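PDB 3TQC: pantothenate kinase from Coxiella burnetii, which catalyses the ATP-dependent phosphorylation of (R)-pantothenate to (R)-4'-phosphopantothenate, the first step of coenzyme A biosynthesis. Local coordinates for residues Lys90-Gly96 and Gln196-Leu202; Leu145-Lys149 and Tyr179-Asp185; Ile128-Leu134 and Ile176-Ser180. One frame throughout, in Å; residues are numbered along the deposited sequence.

Contact 1 (Lys90-Gly96 and Gln196-Leu202); sequences KVPYIIG and QPDIVIL
K90 and D198 form a salt bridge at the mouth of a parallel strand pair, 93-99 beside 199-203, in the central sheet of this P-loop kinase. NZ of K90 lies 2.7 Å from OD1 of D198 and takes the anti lone pair of that oxygen. Beyond CG the lysine chain is extended until its last torsion, where a turn (chi4 83°) swings the ammonium toward the carboxylate. Two waters share the same nitrogen: one passes a hydrogen bond on to the carbonyl of D198, the other to that of P197. D198 OD2 is held separately by the backbone N of N124.

Beyond this polar end the strands zip up in parallel register. N of Y93 donates to O of D198, N of V200 to O of Y93, N of I95 to O of V200 at 2.8 Å, and N of L202 to O of I95. CA-H...O contacts fill in between them.

On one face I94 and V200 lie side by side, and I94 CG2 also reaches CB of L202; helix 157-168 packs over this face through K168 and L164. I95 and I199 meet on the other face, where Y93 turns its ring away toward helix 52-84. Just before the strands, P92 sits against P197, its CG 3.9 Å from P197 CD.

Contact 2 (Leu145-Lys149 and Tyr179-Asp185); sequences LMKRK and YSHHYYD
The ring of Y184 carries the ammonium of K149 over the centre of one face, a cation-pi contact with NZ 3.1 Å from the ring centroid and only 9° off the normal. CE of the lysine stands above the same face as a CH-pi donor, and farther back CD passes 3.3 Å from CZ of Y184. M146 approaches this ring obliquely, bringing its methyl CE to 3.7 Å from Y184 CE2. Y179 offers its edge instead: K149 NZ lies near the plane of that ring and donates a hydrogen bond to its hydroxyl, 3.0 Å from NZ to OH.

Extended beyond CG, the K149 chain reaches over the Y184 face to the Y179 hydroxyl, while M146 bends at chi2 and chi3 and slides past Y184 in the opposite direction. The ammonium also donates to OD1 of N137, so an amide and a hydroxyl hold it over the pi cloud. Y184 O accepts from ND2 of the same asparagine.

Y184 is placed by the hairpin between strands 174-180 and 185-187. Y184 and D185 both face S180 in a G1 beta bulge, and OG of S180 accepts from N of Y183 in an ST motif that braces the turn.

The lysine comes from the loop joining helices 137-142 and 157-168, just after a type I turn from L145 to R148. Helix 137-142 flanks it through L140 and N137, so the Y184 end of the hairpin meets N137 of that helix and the rings of Y262 and F263.

Contact 3 (Ile128-Leu134 and Ile176-Ser180); sequences ITTDGFL and IPVYS
This is an apolar packing contact, without direct hydrogen bonds, between the end of edge strand 125-129 of the central sheet, with the loop that follows it, and strand 174-180 of the small antiparallel sheet. The backbones come closest together at G132, in the short 3-10 turn 130-132, whose CA lies 4.6 Å from CA of V178. G132 has no side chain, and its CA makes a CA-H...O contact with O of P177. CG of P177 comes to 3.1 Å from O of G132.

P177 also meets F133 at about a right angle: its CG stands over one face of the phenyl ring, 4.0 Å from the centroid and offset toward the rim. F133 points away from the strand at its CB, and placing CG beside the backbone N (chi1 -60°) brings the ring back against the proline. I176 CG2 approaches this ring obliquely. I176 also crosses I128, where CD1 of I128 is pressed to 3.4 Å from CG1 of I176, closer than usual for two carbons.

At the other end L134 puts CD1 over one face of the Y179 ring, 22° off its normal, while CB of D131 rests against CB of Y179. The D131 side chain is about 7 Å from the bound ADP, so the contact lies beside the nucleotide site. A single water bridges the backbones, donating to both T129 O and P177 O.

Helix 157-168 closes in through V163, which touches F133 and I176; V194 of strand 190-194 packs on both isoleucines, and strand 199-203 meets I128 through V200 and L202.

In the fold
After strand 16-20 and helix 52-84 the chain enters strand 93-99, passes through the P-loop and reaches edge strand 125-129. Contact 3 begins as that strand ends, and the first segment of contact 2 follows helix 137-142. Helix 157-168 then leads to strand 174-180, where the two loops overlap and close, contact 2 starting and ending later; they share Y179 and S180. Contact 1 closes last, at 196-202, on strand 199-203, and encloses both. Contacts 1 and 3 meet where I201 O and I128 N are 2.7 Å apart, a probable hydrogen bond. Contact 1 stays within the central sheet, contact 3 joins it to the antiparallel sheet, and contact 2 ties that sheet's 174-180/185-187 hairpin to the loop after helix 137-142.

Contact 1 (Lys90-Gly96 and Gln196-Leu202)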
loop_
_atom_site.group_PDB
_atom_site.type_symbol
_atom_site.label_atom_id
_atom_site.label_comp_id
_atom_site.label_asym_id
_atom_site.label_seq_id
_atom_site.Cartn_x
_atom_site.Cartn_y
_atom_site.Cartn_z
ATOM N N LYS B 90 -0.474 14.084 15.745
ATOM C CA LYS B 90 0.051 13.158 14.754
ATOM C C LYS B 90 0.338 11.776 15.331
ATOM O O LYS B 90 0.526 11.590 16.531
ATOM C CB LYS B 90 1.328 13.708 14.122
ATOM C CG LYS B 90 2.551 13.664 15.037
ATOM C CD LYS B 90 3.703 14.486 14.457
ATOM C CE LYS B 90 4.945 14.416 15.353
ATOM N NZ LYS B 90 5.756 13.178 15.098
ATOM N N VAL B 91 0.372 10.812 14.431
ATOM C CA VAL B 91 0.832 9.486 14.725
ATOM C C VAL B 91 2.214 9.380 14.041
ATOM O O VAL B 91 2.564 10.242 13.224
ATOM C CB VAL B 91 -0.142 8.424 14.172
ATOM C CG1 VAL B 91 -1.410 8.405 14.968
ATOM C CG2 VAL B 91 -0.435 8.674 12.721
ATOM N N PRO B 92 2.983 8.321 14.351
ATOM C CA PRO B 92 4.339 8.225 13.822
ATOM C C PRO B 92 4.369 7.906 12.334
ATOM O O PRO B 92 3.467 7.270 11.794
ATOM C CB PRO B 92 4.957 7.067 14.626
ATOM C CG PRO B 92 4.087 6.924 15.841
ATOM C CD PRO B 92 2.700 7.228 15.290
ATOM N N TYR B 93 5.407 8.389 11.687
ATOM C CA TYR B 93 5.715 8.012 10.336
ATOM C C TYR B 93 6.450 6.678 10.427
ATOM O O TYR B 93 7.392 6.568 11.191
ATOM C CB TYR B 93 6.606 9.074 9.706
ATOM C CG TYR B 93 6.721 8.933 8.223
ATOM C CD1 TYR B 93 5.863 9.604 7.380
ATOM C CD2 TYR B 93 7.704 8.126 7.655
ATOM C CE1 TYR B 93 5.964 9.470 6.023
ATOM C CE2 TYR B 93 7.803 7.976 6.308
ATOM C CZ TYR B 93 6.943 8.665 5.488
ATOM O OH TYR B 93 7.043 8.523 4.127
ATOM N N ILE B 94 6.007 5.669 9.687
ATOM C CA ILE B 94 6.608 4.343 9.782
ATOM C C ILE B 94 7.279 3.963 8.483
ATOM O O ILE B 94 6.642 3.960 7.431
ATOM C CB ILE B 94 5.587 3.267 10.128
ATOM C CG1 ILE B 94 4.854 3.619 11.429
ATOM C CG2 ILE B 94 6.280 1.930 10.266
ATOM C CD1 ILE B 94 4.164 2.420 12.088
ATOM N N ILE B 95 8.560 3.629 8.573
ATOM C CA ILE B 95 9.358 3.262 7.425
ATOM C C ILE B 95 9.641 1.759 7.496
ATOM O O ILE B 95 10.180 1.276 8.486
ATOM C CB ILE B 95 10.684 4.028 7.414
ATOM C CG1 ILE B 95 10.435 5.534 7.282
ATOM C CG2 ILE B 95 11.591 3.559 6.276
ATOM C CD1 ILE B 95 11.697 6.389 7.620
ATOM N N GLY B 96 9.285 1.031 6.450
ATOM C CA GLY B 96 9.472 -0.408 6.410
ATOM C C GLY B 96 10.824 -0.742 5.829
ATOM O O GLY B 96 11.271 -0.094 4.885
ATOM N N GLN B 196 4.778 6.516 20.812
ATOM C CA GLN B 196 4.525 7.578 19.828
ATOM C C GLN B 196 5.767 8.373 19.449
ATOM O O GLN B 196 5.787 9.587 19.556
ATOM C CB GLN B 196 3.389 8.497 20.291
ATOM C CG GLN B 196 2.061 7.775 20.338
ATOM C CD GLN B 196 1.575 7.349 18.962
ATOM O OE1 GLN B 196 1.265 6.175 18.730
ATOM N NE2 GLN B 196 1.484 8.304 18.050
ATOM N N PRO B 197 6.809 7.674 18.980
ATOM C CA PRO B 197 7.978 8.386 18.492
ATOM C C PRO B 197 7.590 9.103 17.205
ATOM O O PRO B 197 6.456 8.986 16.741
ATOM C CB PRO B 197 8.950 7.264 18.183
ATOM C CG PRO B 197 8.062 6.142 17.743
ATOM C CD PRO B 197 6.837 6.246 18.590
ATOM N N ASP B 198 8.513 9.842 16.627
ATOM C CA ASP B 198 8.219 10.533 15.396
ATOM C C ASP B 198 8.300 9.561 14.238
ATOM O O ASP B 198 7.583 9.695 13.255
ATOM C CB ASP B 198 9.218 11.667 15.216
ATOM C CG ASP B 198 9.137 12.664 16.330
ATOM O OD1 ASP B 198 8.066 13.323 16.420
ATOM O OD2 ASP B 198 10.119 12.757 17.116
ATOM N N ILE B 199 9.193 8.585 14.367
ATOM C CA ILE B 199 9.437 7.612 13.318
ATOM C C ILE B 199 9.571 6.229 13.920
ATOM O O ILE B 199 10.208 6.050 14.974
ATOM C CB ILE B 199 10.720 7.942 12.539
ATOM C CG1 ILE B 199 10.595 9.324 11.861
ATOM C CG2 ILE B 199 11.041 6.827 11.546
ATOM C CD1 ILE B 199 11.916 9.833 11.223
ATOM N N VAL B 200 8.936 5.256 13.270
ATOM C CA VAL B 200 9.141 3.869 13.591
ATOM C C VAL B 200 9.770 3.240 12.373
ATOM O O VAL B 200 9.256 3.377 11.260
ATOM C CB VAL B 200 7.810 3.153 13.899
ATOM C CG1 VAL B 200 8.046 1.655 14.088
ATOM C CG2 VAL B 200 7.142 3.787 15.130
ATOM N N ILE B 201 10.903 2.578 12.555
ATOM C CA ILE B 201 11.495 1.829 11.470
ATOM C C ILE B 201 11.067 0.400 11.710
ATOM O O ILE B 201 11.401 -0.182 12.730
ATOM C CB ILE B 201 13.029 1.956 11.435
ATOM C CG1 ILE B 201 13.438 3.385 11.058
ATOM C CG2 ILE B 201 13.640 0.955 10.441
ATOM C CD1 ILE B 201 14.893 3.698 11.329
ATOM N N LEU B 202 10.311 -0.158 10.776
ATOM C CA LEU B 202 9.792 -1.516 10.908
ATOM C C LEU B 202 10.598 -2.443 10.012
ATOM O O LEU B 202 10.489 -2.372 8.793
ATOM C CB LEU B 202 8.311 -1.541 10.527
ATOM C CG LEU B 202 7.602 -2.893 10.629
ATOM C CD1 LEU B 202 7.637 -3.418 12.061
ATOM C CD2 LEU B 202 6.174 -2.782 10.107
HETATM O O HOH W 1 6.423 12.241 12.567
HETATM O O HOH W 2 4.702 10.719 16.484
#

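Contact 2 (Leu145-Lys149 and Tyr179-Asp185)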
loop_
_atom_site.group_PDB
_atom_site.type_symbol
_atom_site.label_atom_id
_atom_site.label_comp_id
_atom_site.label_asym_id
_atom_site.label_seq_id
_atom_site.Cartn_x
_atom_site.Cartn_y
_atom_site.Cartn_z
ATOM N N LEU B 145 6.617 -26.476 12.288
ATOM C CA LEU B 145 7.092 -25.332 11.527
ATOM C C LEU B 145 8.501 -24.849 11.911
ATOM O O LEU B 145 8.916 -23.767 11.470
ATOM C CB LEU B 145 6.098 -24.174 11.662
ATOM C CG LEU B 145 4.695 -24.405 11.080
ATOM C CD1 LEU B 145 3.796 -23.193 11.354
ATOM C CD2 LEU B 145 4.737 -24.737 9.578
ATOM N N MET B 146 9.249 -25.638 12.682
ATOM C CA MET B 146 10.613 -25.235 13.061
ATOM C C MET B 146 11.590 -25.146 11.874
ATOM O O MET B 146 12.648 -24.527 11.994
ATOM C CB MET B 146 11.201 -26.155 14.135
ATOM C CG MET B 146 10.787 -25.811 15.567
ATOM S SD MET B 146 11.382 -24.218 16.202
ATOM C CE MET B 146 13.144 -24.513 16.293
ATOM N N LYS B 147 11.243 -25.753 10.742
ATOM C CA LYS B 147 12.062 -25.638 9.531
ATOM C C LYS B 147 11.573 -24.471 8.665
ATOM O O LYS B 147 12.109 -24.221 7.586
ATOM C CB LYS B 147 12.033 -26.966 8.746
ATOM C CG LYS B 147 13.420 -27.596 8.471
ATOM C CD LYS B 147 14.184 -27.954 9.758
ATOM C CE LYS B 147 15.707 -28.174 9.516
ATOM N NZ LYS B 147 16.077 -29.114 8.391
ATOM N N ARG B 148 10.575 -23.742 9.160
ATOM C CA ARG B 148 9.898 -22.706 8.401
ATOM C C ARG B 148 9.898 -21.364 9.161
ATOM O O ARG B 148 9.026 -20.528 8.970
ATOM C CB ARG B 148 8.466 -23.162 8.130
ATOM C CG ARG B 148 8.361 -24.525 7.424
ATOM C CD ARG B 148 8.553 -24.418 5.911
ATOM N NE ARG B 148 7.442 -23.706 5.273
ATOM C CZ ARG B 148 7.201 -23.683 3.961
ATOM N NH1 ARG B 148 7.985 -24.343 3.105
ATOM N NH2 ARG B 148 6.155 -23.004 3.506
ATOM N N LYS B 149 10.891 -21.170 10.016
ATOM C CA LYS B 149 11.001 -19.962 10.804
ATOM C C LYS B 149 11.318 -18.861 9.821
ATOM O O LYS B 149 12.210 -19.016 9.008
ATOM C CB LYS B 149 12.127 -20.112 11.827
ATOM C CG LYS B 149 11.844 -19.515 13.192
ATOM C CD LYS B 149 12.877 -19.999 14.195
ATOM C CE LYS B 149 12.528 -19.605 15.606
ATOM N NZ LYS B 149 13.636 -19.867 16.563
ATOM N N TYR B 179 12.668 -10.982 20.388
ATOM C CA TYR B 179 13.260 -12.226 19.918
ATOM C C TYR B 179 14.780 -12.232 20.166
ATOM O O TYR B 179 15.472 -11.285 19.804
ATOM C CB TYR B 179 12.989 -12.371 18.426
ATOM C CG TYR B 179 13.479 -13.666 17.821
ATOM C CD1 TYR B 179 12.741 -14.838 17.945
ATOM C CD2 TYR B 179 14.673 -13.715 17.110
ATOM C CE1 TYR B 179 13.198 -16.034 17.397
ATOM C CE2 TYR B 179 15.125 -14.887 16.555
ATOM C CZ TYR B 179 14.390 -16.043 16.703
ATOM O OH TYR B 179 14.838 -17.206 16.134
ATOM N N SER B 180 15.285 -13.295 20.784
ATOM C CA SER B 180 16.729 -13.499 20.945
ATOM C C SER B 180 17.266 -14.453 19.883
ATOM O O SER B 180 16.896 -15.640 19.860
ATOM C CB SER B 180 17.048 -14.116 22.293
ATOM O OG SER B 180 18.360 -14.640 22.253
ATOM N N HIS B 181 18.159 -13.946 19.038
ATOM C CA HIS B 181 18.870 -14.784 18.067
ATOM C C HIS B 181 19.788 -15.777 18.777
ATOM O O HIS B 181 20.038 -16.879 18.280
ATOM C CB HIS B 181 19.684 -13.914 17.101
ATOM C CG HIS B 181 18.841 -13.064 16.198
ATOM N ND1 HIS B 181 18.125 -13.584 15.140
ATOM C CD2 HIS B 181 18.605 -11.730 16.192
ATOM C CE1 HIS B 181 17.484 -12.607 14.522
ATOM N NE2 HIS B 181 17.762 -11.470 15.137
ATOM N N HIS B 182 20.264 -15.388 19.954
ATOM C CA HIS B 182 21.145 -16.226 20.746
ATOM C C HIS B 182 20.413 -17.485 21.214
ATOM O O HIS B 182 20.940 -18.592 21.113
ATOM C CB HIS B 182 21.663 -15.429 21.946
ATOM C CG HIS B 182 22.731 -16.130 22.726
ATOM N ND1 HIS B 182 24.010 -16.307 22.245
ATOM C CD2 HIS B 182 22.714 -16.681 23.962
ATOM C CE1 HIS B 182 24.734 -16.940 23.152
ATOM N NE2 HIS B 182 23.970 -17.180 24.203
ATOM N N TYR B 183 19.204 -17.296 21.732
ATOM C CA TYR B 183 18.362 -18.400 22.178
ATOM C C TYR B 183 17.463 -18.932 21.063
ATOM O O TYR B 183 16.727 -19.899 21.266
ATOM C CB TYR B 183 17.527 -17.962 23.378
ATOM C CG TYR B 183 18.387 -17.456 24.522
ATOM C CD1 TYR B 183 19.312 -18.295 25.144
ATOM C CD2 TYR B 183 18.292 -16.139 24.969
ATOM C CE1 TYR B 183 20.114 -17.838 26.182
ATOM C CE2 TYR B 183 19.087 -15.676 26.013
ATOM C CZ TYR B 183 19.995 -16.529 26.611
ATOM O OH TYR B 183 20.790 -16.067 27.638
ATOM N N TYR B 184 17.537 -18.302 19.890
ATOM C CA TYR B 184 16.759 -18.706 18.721
ATOM C C TYR B 184 15.292 -18.843 19.096
ATOM O O TYR B 184 14.645 -19.842 18.779
ATOM C CB TYR B 184 17.303 -20.024 18.186
ATOM C CG TYR B 184 16.814 -20.410 16.822
ATOM C CD1 TYR B 184 16.963 -19.554 15.738
ATOM C CD2 TYR B 184 16.228 -21.651 16.610
ATOM C CE1 TYR B 184 16.523 -19.923 14.476
ATOM C CE2 TYR B 184 15.786 -22.031 15.365
ATOM C CZ TYR B 184 15.935 -21.172 14.299
ATOM O OH TYR B 184 15.492 -21.564 13.056
ATOM N N ASP B 185 14.785 -17.839 19.803
ATOM C CA ASP B 185 13.451 -17.901 20.362
ATOM C C ASP B 185 12.965 -16.545 20.890
ATOM O O ASP B 185 13.761 -15.649 21.171
ATOM C CB ASP B 185 13.408 -18.943 21.486
ATOM C CG ASP B 185 12.026 -19.541 21.683
ATOM O OD1 ASP B 185 11.060 -19.046 21.056
ATOM O OD2 ASP B 185 11.915 -20.510 22.468
#

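Contact 3 (Ile128-Leu134 and Ile176-Ser180)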
loop_
_atom_site.group_PDB
_atom_site.type_symbol
_atom_site.label_atom_id
_atom_site.label_comp_id
_atom_site.label_asym_id
_atom_site.label_seq_id
_atom_site.Cartn_x
_atom_site.Cartn_y
_atom_site.Cartn_z
ATOM N N ILE B 128 11.310 -1.399 15.176
ATOM C CA ILE B 128 10.561 -2.616 15.479
ATOM C C ILE B 128 11.048 -3.702 14.546
ATOM O O ILE B 128 10.951 -3.549 13.334
ATOM C CB ILE B 128 9.038 -2.488 15.213
ATOM C CG1 ILE B 128 8.414 -1.400 16.054
ATOM C CG2 ILE B 128 8.341 -3.820 15.495
ATOM C CD1 ILE B 128 8.843 -1.480 17.442
ATOM N N THR B 129 11.558 -4.796 15.104
ATOM C CA THR B 129 11.903 -5.950 14.288
ATOM C C THR B 129 10.716 -6.876 14.313
ATOM O O THR B 129 10.121 -7.128 15.352
ATOM C CB THR B 129 13.210 -6.693 14.732
ATOM O OG1 THR B 129 13.379 -7.870 13.924
ATOM C CG2 THR B 129 13.165 -7.108 16.179
ATOM N N THR B 130 10.370 -7.374 13.146
ATOM C CA THR B 130 9.265 -8.292 13.003
ATOM C C THR B 130 9.556 -9.669 13.645
ATOM O O THR B 130 8.627 -10.404 13.971
ATOM C CB THR B 130 8.885 -8.373 11.509
ATOM O OG1 THR B 130 7.834 -7.412 11.232
ATOM C CG2 THR B 130 8.449 -9.706 11.145
ATOM N N ASP B 131 10.841 -9.986 13.851
ATOM C CA ASP B 131 11.283 -11.216 14.527
ATOM C C ASP B 131 10.522 -11.445 15.820
ATOM O O ASP B 131 10.202 -12.584 16.183
ATOM C CB ASP B 131 12.778 -11.147 14.909
ATOM C CG ASP B 131 13.700 -10.905 13.720
ATOM O OD1 ASP B 131 13.298 -11.207 12.575
ATOM O OD2 ASP B 131 14.838 -10.406 13.943
ATOM N N GLY B 132 10.278 -10.354 16.534
ATOM C CA GLY B 132 9.585 -10.411 17.782
ATOM C C GLY B 132 8.190 -10.982 17.699
ATOM O O GLY B 132 7.639 -11.394 18.717
ATOM N N PHE B 133 7.619 -11.017 16.503
ATOM C CA PHE B 133 6.284 -11.551 16.305
ATOM C C PHE B 133 6.301 -12.971 15.740
ATOM O O PHE B 133 5.268 -13.493 15.352
ATOM C CB PHE B 133 5.480 -10.597 15.428
ATOM C CG PHE B 133 5.343 -9.225 16.029
ATOM C CD1 PHE B 133 4.245 -8.904 16.826
ATOM C CD2 PHE B 133 6.340 -8.265 15.837
ATOM C CE1 PHE B 133 4.116 -7.637 17.389
ATOM C CE2 PHE B 133 6.223 -6.994 16.413
ATOM C CZ PHE B 133 5.100 -6.690 17.193
ATOM N N LEU B 134 7.474 -13.604 15.721
ATOM C CA LEU B 134 7.558 -15.027 15.450
ATOM C C LEU B 134 6.865 -15.769 16.572
ATOM O O LEU B 134 6.892 -15.318 17.717
ATOM C CB LEU B 134 9.015 -15.489 15.378
ATOM C CG LEU B 134 9.777 -15.066 14.124
ATOM C CD1 LEU B 134 11.282 -15.310 14.301
ATOM C CD2 LEU B 134 9.227 -15.809 12.899
ATOM N N ILE B 176 6.313 -4.244 22.557
ATOM C CA ILE B 176 6.787 -4.996 21.404
ATOM C C ILE B 176 7.503 -6.219 21.930
ATOM O O ILE B 176 8.422 -6.080 22.713
ATOM C CB ILE B 176 7.794 -4.193 20.567
ATOM C CG1 ILE B 176 7.214 -2.828 20.149
ATOM C CG2 ILE B 176 8.273 -5.034 19.360
ATOM C CD1 ILE B 176 5.970 -2.904 19.276
ATOM N N PRO B 177 7.085 -7.427 21.501
ATOM C CA PRO B 177 7.750 -8.634 21.963
ATOM C C PRO B 177 9.168 -8.731 21.412
ATOM O O PRO B 177 9.489 -8.107 20.415
ATOM C CB PRO B 177 6.840 -9.760 21.461
ATOM C CG PRO B 177 6.145 -9.198 20.331
ATOM C CD PRO B 177 5.959 -7.740 20.613
ATOM N N VAL B 178 10.017 -9.465 22.116
ATOM C CA VAL B 178 11.454 -9.483 21.848
ATOM C C VAL B 178 11.903 -10.889 21.464
ATOM O O VAL B 178 11.552 -11.852 22.121
ATOM C CB VAL B 178 12.228 -9.003 23.088
ATOM C CG1 VAL B 178 13.750 -9.168 22.898
ATOM C CG2 VAL B 178 11.864 -7.544 23.412
ATOM N N TYR B 179 12.668 -10.982 20.388
ATOM C CA TYR B 179 13.260 -12.226 19.918
ATOM C C TYR B 179 14.780 -12.232 20.166
ATOM O O TYR B 179 15.472 -11.285 19.804
ATOM C CB TYR B 179 12.989 -12.371 18.426
ATOM C CG TYR B 179 13.479 -13.666 17.821
ATOM C CD1 TYR B 179 12.741 -14.838 17.945
ATOM C CD2 TYR B 179 14.673 -13.715 17.110
ATOM C CE1 TYR B 179 13.198 -16.034 17.397
ATOM C CE2 TYR B 179 15.125 -14.887 16.555
ATOM C CZ TYR B 179 14.390 -16.043 16.703
ATOM O OH TYR B 179 14.838 -17.206 16.134
ATOM N N SER B 180 15.285 -13.295 20.784
ATOM C CA SER B 180 16.729 -13.499 20.945
ATOM C C SER B 180 17.266 -14.453 19.883
ATOM O O SER B 180 16.896 -15.640 19.860
ATOM C CB SER B 180 17.048 -14.116 22.293
ATOM O OG SER B 180 18.360 -14.640 22.253
HETATM O O HOH W 3 10.953 -7.314 18.329
#